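Local structure of hemolysin activator protein CdiB (6WIL) at residues V55-Q68 / L128-G140. The protein is a TpsB-type transporter of the Omp85 superfamily that probably secretes its partner CdiA toxin across the outer membrane in contact-dependent growth inhibition. Numbering follows the deposited sequence.
Sequences VTVKEISLIPLIGQ and LNHGNLNLSIQIG
V55 meets L128 at about a right angle, CG1 lying 4.0 Å from L128 CD2. Next, just before the parallel pairing begins, K58 N donates to G131 O (2.7 Å), one residue ahead of the regular donor, E59 N. Strand 59-62 then runs beside strand 132-138 at 18°, with E59–N132 through L62–L135 defining the register. E59 O and S61 O accept from L133 N and L135 N, while S61 N and I63 N donate to L133 O and L135 O. I60 and L62 share one face with L133 and L135: I80 of helix 77-85 covers I60, L62 and L135, while L100 of helix 97-113 lies on L133, the helix-on-sheet packing of a POTRA domain. E59 and S61 share the other face with N132 and N134. I63 CG1 rests 3.6 Å from N134 CG. S136 OG reaches I63 O at 2.6 Å, replacing I137 N, which stays 4.9 Å from I63 O; L65 CD2 packs against S136 CB. Q68, extended beyond CG, sends NE2 to I137 O at 3.0 Å. That acceptor lies close to the Q68 amide plane, whereas L65 N approaches OE1 from above it; together they should restrict the amide's rotation. Side-chain bonds from S136 and Q68 thus take over where the backbone ladder stops, tying the type II turn 65-68 to strand 132-138.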
loop_
_atom_site.group_PDB
_atom_site.type_symbol
_atom_site.label_atom_id
_atom_site.label_comp_id
_atom_site.label_asym_id
_atom_site.label_seq_id
_atom_site.Cartn_x
_atom_site.Cartn_y
_atom_site.Cartn_z
ATOM N N VAL A 55 23.959 -35.961 -29.542
ATOM C CA VAL A 55 22.925 -36.122 -30.555
ATOM C C VAL A 55 22.560 -34.742 -31.085
ATOM O O VAL A 55 22.556 -33.759 -30.337
ATOM C CB VAL A 55 21.684 -36.853 -29.995
ATOM C CG1 VAL A 55 21.058 -36.067 -28.847
ATOM C CG2 VAL A 55 20.665 -37.116 -31.098
ATOM N N THR A 56 22.285 -34.667 -32.383
ATOM C CA THR A 56 21.907 -33.412 -33.018
ATOM C C THR A 56 20.407 -33.221 -32.850
ATOM O O THR A 56 19.614 -34.005 -33.380
ATOM C CB THR A 56 22.294 -33.422 -34.494
ATOM O OG1 THR A 56 23.721 -33.500 -34.615
ATOM C CG2 THR A 56 21.792 -32.163 -35.188
ATOM N N VAL A 57 20.008 -32.194 -32.109
ATOM C CA VAL A 57 18.586 -31.941 -31.918
ATOM C C VAL A 57 18.080 -31.103 -33.084
ATOM O O VAL A 57 18.693 -30.100 -33.464
ATOM C CB VAL A 57 18.317 -31.273 -30.556
ATOM C CG1 VAL A 57 19.016 -32.045 -29.450
ATOM C CG2 VAL A 57 18.748 -29.814 -30.534
ATOM N N LYS A 58 16.992 -31.549 -33.699
ATOM C CA LYS A 58 16.373 -30.794 -34.771
ATOM C C LYS A 58 14.975 -30.313 -34.427
ATOM O O LYS A 58 14.416 -29.505 -35.178
ATOM C CB LYS A 58 16.328 -31.625 -36.064
ATOM C CG LYS A 58 15.356 -32.786 -36.054
ATOM C CD LYS A 58 15.636 -33.711 -37.231
ATOM C CE LYS A 58 14.616 -34.836 -37.339
ATOM N NZ LYS A 58 13.318 -34.390 -37.919
ATOM N N GLU A 59 14.399 -30.776 -33.318
ATOM C CA GLU A 59 13.085 -30.336 -32.869
ATOM C C GLU A 59 13.071 -30.314 -31.349
ATOM O O GLU A 59 13.445 -31.304 -30.713
ATOM C CB GLU A 59 11.968 -31.258 -33.384
ATOM C CG GLU A 59 12.032 -31.582 -34.870
ATOM C CD GLU A 59 10.757 -32.207 -35.397
ATOM O OE1 GLU A 59 9.833 -32.456 -34.593
ATOM O OE2 GLU A 59 10.678 -32.440 -36.623
ATOM N N ILE A 60 12.649 -29.192 -30.774
ATOM C CA ILE A 60 12.377 -29.092 -29.344
ATOM C C ILE A 60 10.880 -28.889 -29.185
ATOM O O ILE A 60 10.321 -27.913 -29.702
ATOM C CB ILE A 60 13.163 -27.952 -28.682
ATOM C CG1 ILE A 60 14.636 -28.025 -29.082
ATOM C CG2 ILE A 60 13.015 -28.032 -27.165
ATOM C CD1 ILE A 60 15.395 -26.733 -28.852
ATOM N N SER A 61 10.226 -29.810 -28.485
ATOM C CA SER A 61 8.776 -29.797 -28.390
ATOM C C SER A 61 8.350 -30.093 -26.961
ATOM O O SER A 61 9.091 -30.692 -26.178
ATOM C CB SER A 61 8.140 -30.818 -29.343
ATOM O OG SER A 61 8.803 -30.835 -30.596
ATOM N N LEU A 62 7.142 -29.648 -26.629
ATOM C CA LEU A 62 6.463 -30.051 -25.408
ATOM C C LEU A 62 5.428 -31.107 -25.772
ATOM O O LEU A 62 4.591 -30.882 -26.654
ATOM C CB LEU A 62 5.801 -28.858 -24.718
ATOM C CG LEU A 62 5.256 -29.135 -23.314
ATOM C CD1 LEU A 62 6.391 -29.487 -22.358
ATOM C CD2 LEU A 62 4.449 -27.953 -22.789
ATOM N N ILE A 63 5.499 -32.254 -25.108
ATOM C CA ILE A 63 4.748 -33.444 -25.488
ATOM C C ILE A 63 3.835 -33.817 -24.333
ATOM O O ILE A 63 4.302 -33.919 -23.195
ATOM C CB ILE A 63 5.668 -34.626 -25.849
ATOM C CG1 ILE A 63 6.503 -34.283 -27.081
ATOM C CG2 ILE A 63 4.857 -35.887 -26.089
ATOM C CD1 ILE A 63 5.674 -33.946 -28.297
ATOM N N PRO A 64 2.542 -34.034 -24.570
ATOM C CA PRO A 64 1.634 -34.373 -23.468
ATOM C C PRO A 64 1.996 -35.701 -22.823
ATOM O O PRO A 64 2.432 -36.643 -23.489
ATOM C CB PRO A 64 0.261 -34.441 -24.149
ATOM C CG PRO A 64 0.411 -33.657 -25.412
ATOM C CD PRO A 64 1.830 -33.854 -25.845
ATOM N N LEU A 65 1.825 -35.762 -21.507
ATOM C CA LEU A 65 1.822 -37.038 -20.812
ATOM C C LEU A 65 0.447 -37.685 -20.965
ATOM O O LEU A 65 -0.454 -37.149 -21.619
ATOM C CB LEU A 65 2.189 -36.853 -19.341
ATOM C CG LEU A 65 3.644 -36.515 -19.022
ATOM C CD1 LEU A 65 3.909 -36.621 -17.527
ATOM C CD2 LEU A 65 4.582 -37.420 -19.799
ATOM N N ILE A 66 0.276 -38.855 -20.352
ATOM C CA ILE A 66 -1.002 -39.550 -20.417
ATOM C C ILE A 66 -2.066 -38.737 -19.697
ATOM O O ILE A 66 -1.881 -38.326 -18.546
ATOM C CB ILE A 66 -0.878 -40.953 -19.812
ATOM C CG1 ILE A 66 0.101 -41.781 -20.640
ATOM C CG2 ILE A 66 -2.250 -41.619 -19.717
ATOM C CD1 ILE A 66 0.392 -43.127 -20.046
ATOM N N GLY A 67 -3.184 -38.497 -20.378
ATOM C CA GLY A 67 -4.288 -37.786 -19.771
ATOM C C GLY A 67 -4.143 -36.284 -19.729
ATOM O O GLY A 67 -4.857 -35.625 -18.965
ATOM N N GLN A 68 -3.243 -35.717 -20.524
ATOM C CA GLN A 68 -3.034 -34.276 -20.571
ATOM C C GLN A 68 -3.643 -33.729 -21.854
ATOM O O GLN A 68 -3.272 -34.158 -22.950
ATOM C CB GLN A 68 -1.545 -33.934 -20.502
ATOM C CG GLN A 68 -0.882 -34.252 -19.173
ATOM C CD GLN A 68 0.485 -33.608 -19.044
ATOM O OE1 GLN A 68 1.046 -33.119 -20.024
ATOM N NE2 GLN A 68 1.022 -33.595 -17.829
ATOM N N LEU A 128 14.924 -38.946 -28.940
ATOM C CA LEU A 128 16.251 -38.455 -29.281
ATOM C C LEU A 128 16.942 -39.347 -30.305
ATOM O O LEU A 128 17.906 -38.909 -30.943
ATOM C CB LEU A 128 17.107 -38.328 -28.020
ATOM C CG LEU A 128 16.906 -37.030 -27.233
ATOM C CD1 LEU A 128 17.791 -37.001 -25.997
ATOM C CD2 LEU A 128 17.177 -35.819 -28.121
ATOM N N ASN A 129 16.464 -40.583 -30.485
ATOM C CA ASN A 129 16.949 -41.418 -31.577
ATOM C C ASN A 129 16.718 -40.779 -32.937
ATOM O O ASN A 129 17.426 -41.111 -33.893
ATOM C CB ASN A 129 16.278 -42.790 -31.536
ATOM C CG ASN A 129 16.847 -43.681 -30.458
ATOM O OD1 ASN A 129 17.969 -44.176 -30.576
ATOM N ND2 ASN A 129 16.078 -43.897 -29.397
ATOM N N HIS A 130 15.747 -39.873 -33.048
ATOM C CA HIS A 130 15.463 -39.181 -34.298
ATOM C C HIS A 130 15.785 -37.691 -34.215
ATOM O O HIS A 130 15.244 -36.899 -34.991
ATOM C CB HIS A 130 14.002 -39.393 -34.698
ATOM C CG HIS A 130 13.518 -40.797 -34.499
ATOM N ND1 HIS A 130 13.549 -41.747 -35.498
ATOM C CD2 HIS A 130 12.987 -41.411 -33.415
ATOM C CE1 HIS A 130 13.060 -42.884 -35.038
ATOM N NE2 HIS A 130 12.712 -42.708 -33.776
ATOM N N GLY A 131 16.652 -37.296 -33.283
ATOM C CA GLY A 131 17.003 -35.900 -33.119
ATOM C C GLY A 131 15.922 -35.017 -32.529
ATOM O O GLY A 131 16.030 -33.791 -32.608
ATOM N N ASN A 132 14.882 -35.597 -31.934
ATOM C CA ASN A 132 13.776 -34.829 -31.371
ATOM C C ASN A 132 13.941 -34.734 -29.857
ATOM O O ASN A 132 13.815 -35.737 -29.148
ATOM C CB ASN A 132 12.435 -35.464 -31.730
ATOM C CG ASN A 132 12.111 -35.345 -33.203
ATOM O OD1 ASN A 132 12.877 -34.762 -33.971
ATOM N ND2 ASN A 132 10.982 -35.911 -33.610
ATOM N N LEU A 133 14.213 -33.529 -29.363
ATOM C CA LEU A 133 14.205 -33.283 -27.927
ATOM C C LEU A 133 12.766 -33.027 -27.500
ATOM O O LEU A 133 12.195 -31.978 -27.812
ATOM C CB LEU A 133 15.101 -32.104 -27.565
ATOM C CG LEU A 133 15.099 -31.797 -26.065
ATOM C CD1 LEU A 133 15.582 -33.004 -25.283
ATOM C CD2 LEU A 133 15.944 -30.576 -25.754
ATOM N N ASN A 134 12.175 -33.986 -26.798
ATOM C CA ASN A 134 10.776 -33.913 -26.398
ATOM C C ASN A 134 10.704 -33.748 -24.886
ATOM O O ASN A 134 11.062 -34.662 -24.135
ATOM C CB ASN A 134 10.013 -35.149 -26.867
ATOM C CG ASN A 134 9.722 -35.115 -28.353
ATOM O OD1 ASN A 134 9.786 -34.059 -28.982
ATOM N ND2 ASN A 134 9.385 -36.264 -28.919
ATOM N N LEU A 135 10.245 -32.582 -24.449
ATOM C CA LEU A 135 10.086 -32.282 -23.037
ATOM C C LEU A 135 8.651 -32.538 -22.604
ATOM O O LEU A 135 7.713 -32.445 -23.401
ATOM C CB LEU A 135 10.460 -30.833 -22.736
ATOM C CG LEU A 135 11.945 -30.495 -22.830
ATOM C CD1 LEU A 135 12.168 -29.055 -22.413
ATOM C CD2 LEU A 135 12.758 -31.443 -21.965
ATOM N N SER A 136 8.490 -32.873 -21.331
ATOM C CA SER A 136 7.165 -33.050 -20.761
ATOM C C SER A 136 7.109 -32.382 -19.402
ATOM O O SER A 136 8.136 -32.124 -18.772
ATOM C CB SER A 136 6.787 -34.523 -20.619
ATOM O OG SER A 136 6.246 -35.003 -21.827
ATOM N N ILE A 137 5.893 -32.127 -18.936
ATOM C CA ILE A 137 5.692 -31.425 -17.676
ATOM C C ILE A 137 4.860 -32.296 -16.744
ATOM O O ILE A 137 3.738 -32.698 -17.078
ATOM C CB ILE A 137 5.044 -30.045 -17.879
ATOM C CG1 ILE A 137 4.858 -29.358 -16.523
ATOM C CG2 ILE A 137 3.716 -30.154 -18.613
ATOM C CD1 ILE A 137 4.624 -27.882 -16.600
ATOM N N GLN A 138 5.416 -32.587 -15.576
ATOM C CA GLN A 138 4.650 -33.198 -14.495
ATOM C C GLN A 138 3.888 -32.091 -13.785
ATOM O O GLN A 138 4.400 -31.431 -12.881
ATOM C CB GLN A 138 5.564 -33.950 -13.541
ATOM C CG GLN A 138 5.764 -35.395 -13.920
ATOM C CD GLN A 138 7.016 -35.979 -13.306
ATOM O OE1 GLN A 138 7.711 -35.313 -12.537
ATOM N NE2 GLN A 138 7.320 -37.225 -13.650
ATOM N N ILE A 139 2.641 -31.890 -14.204
ATOM C CA ILE A 139 1.818 -30.808 -13.677
ATOM C C ILE A 139 1.421 -31.152 -12.243
ATOM O O ILE A 139 0.654 -32.089 -12.007
ATOM C CB ILE A 139 0.588 -30.565 -14.555
ATOM C CG1 ILE A 139 1.027 -30.283 -15.996
ATOM C CG2 ILE A 139 -0.238 -29.420 -13.999
ATOM C CD1 ILE A 139 -0.049 -29.652 -16.854
ATOM N N GLY A 140 1.951 -30.394 -11.284
ATOM C CA GLY A 140 1.606 -30.572 -9.887
ATOM C C GLY A 140 0.365 -29.792 -9.506
ATOM O O GLY A 140 0.306 -28.571 -9.693
HETATM O O HOH W 1 0.467 -34.490 -14.931
#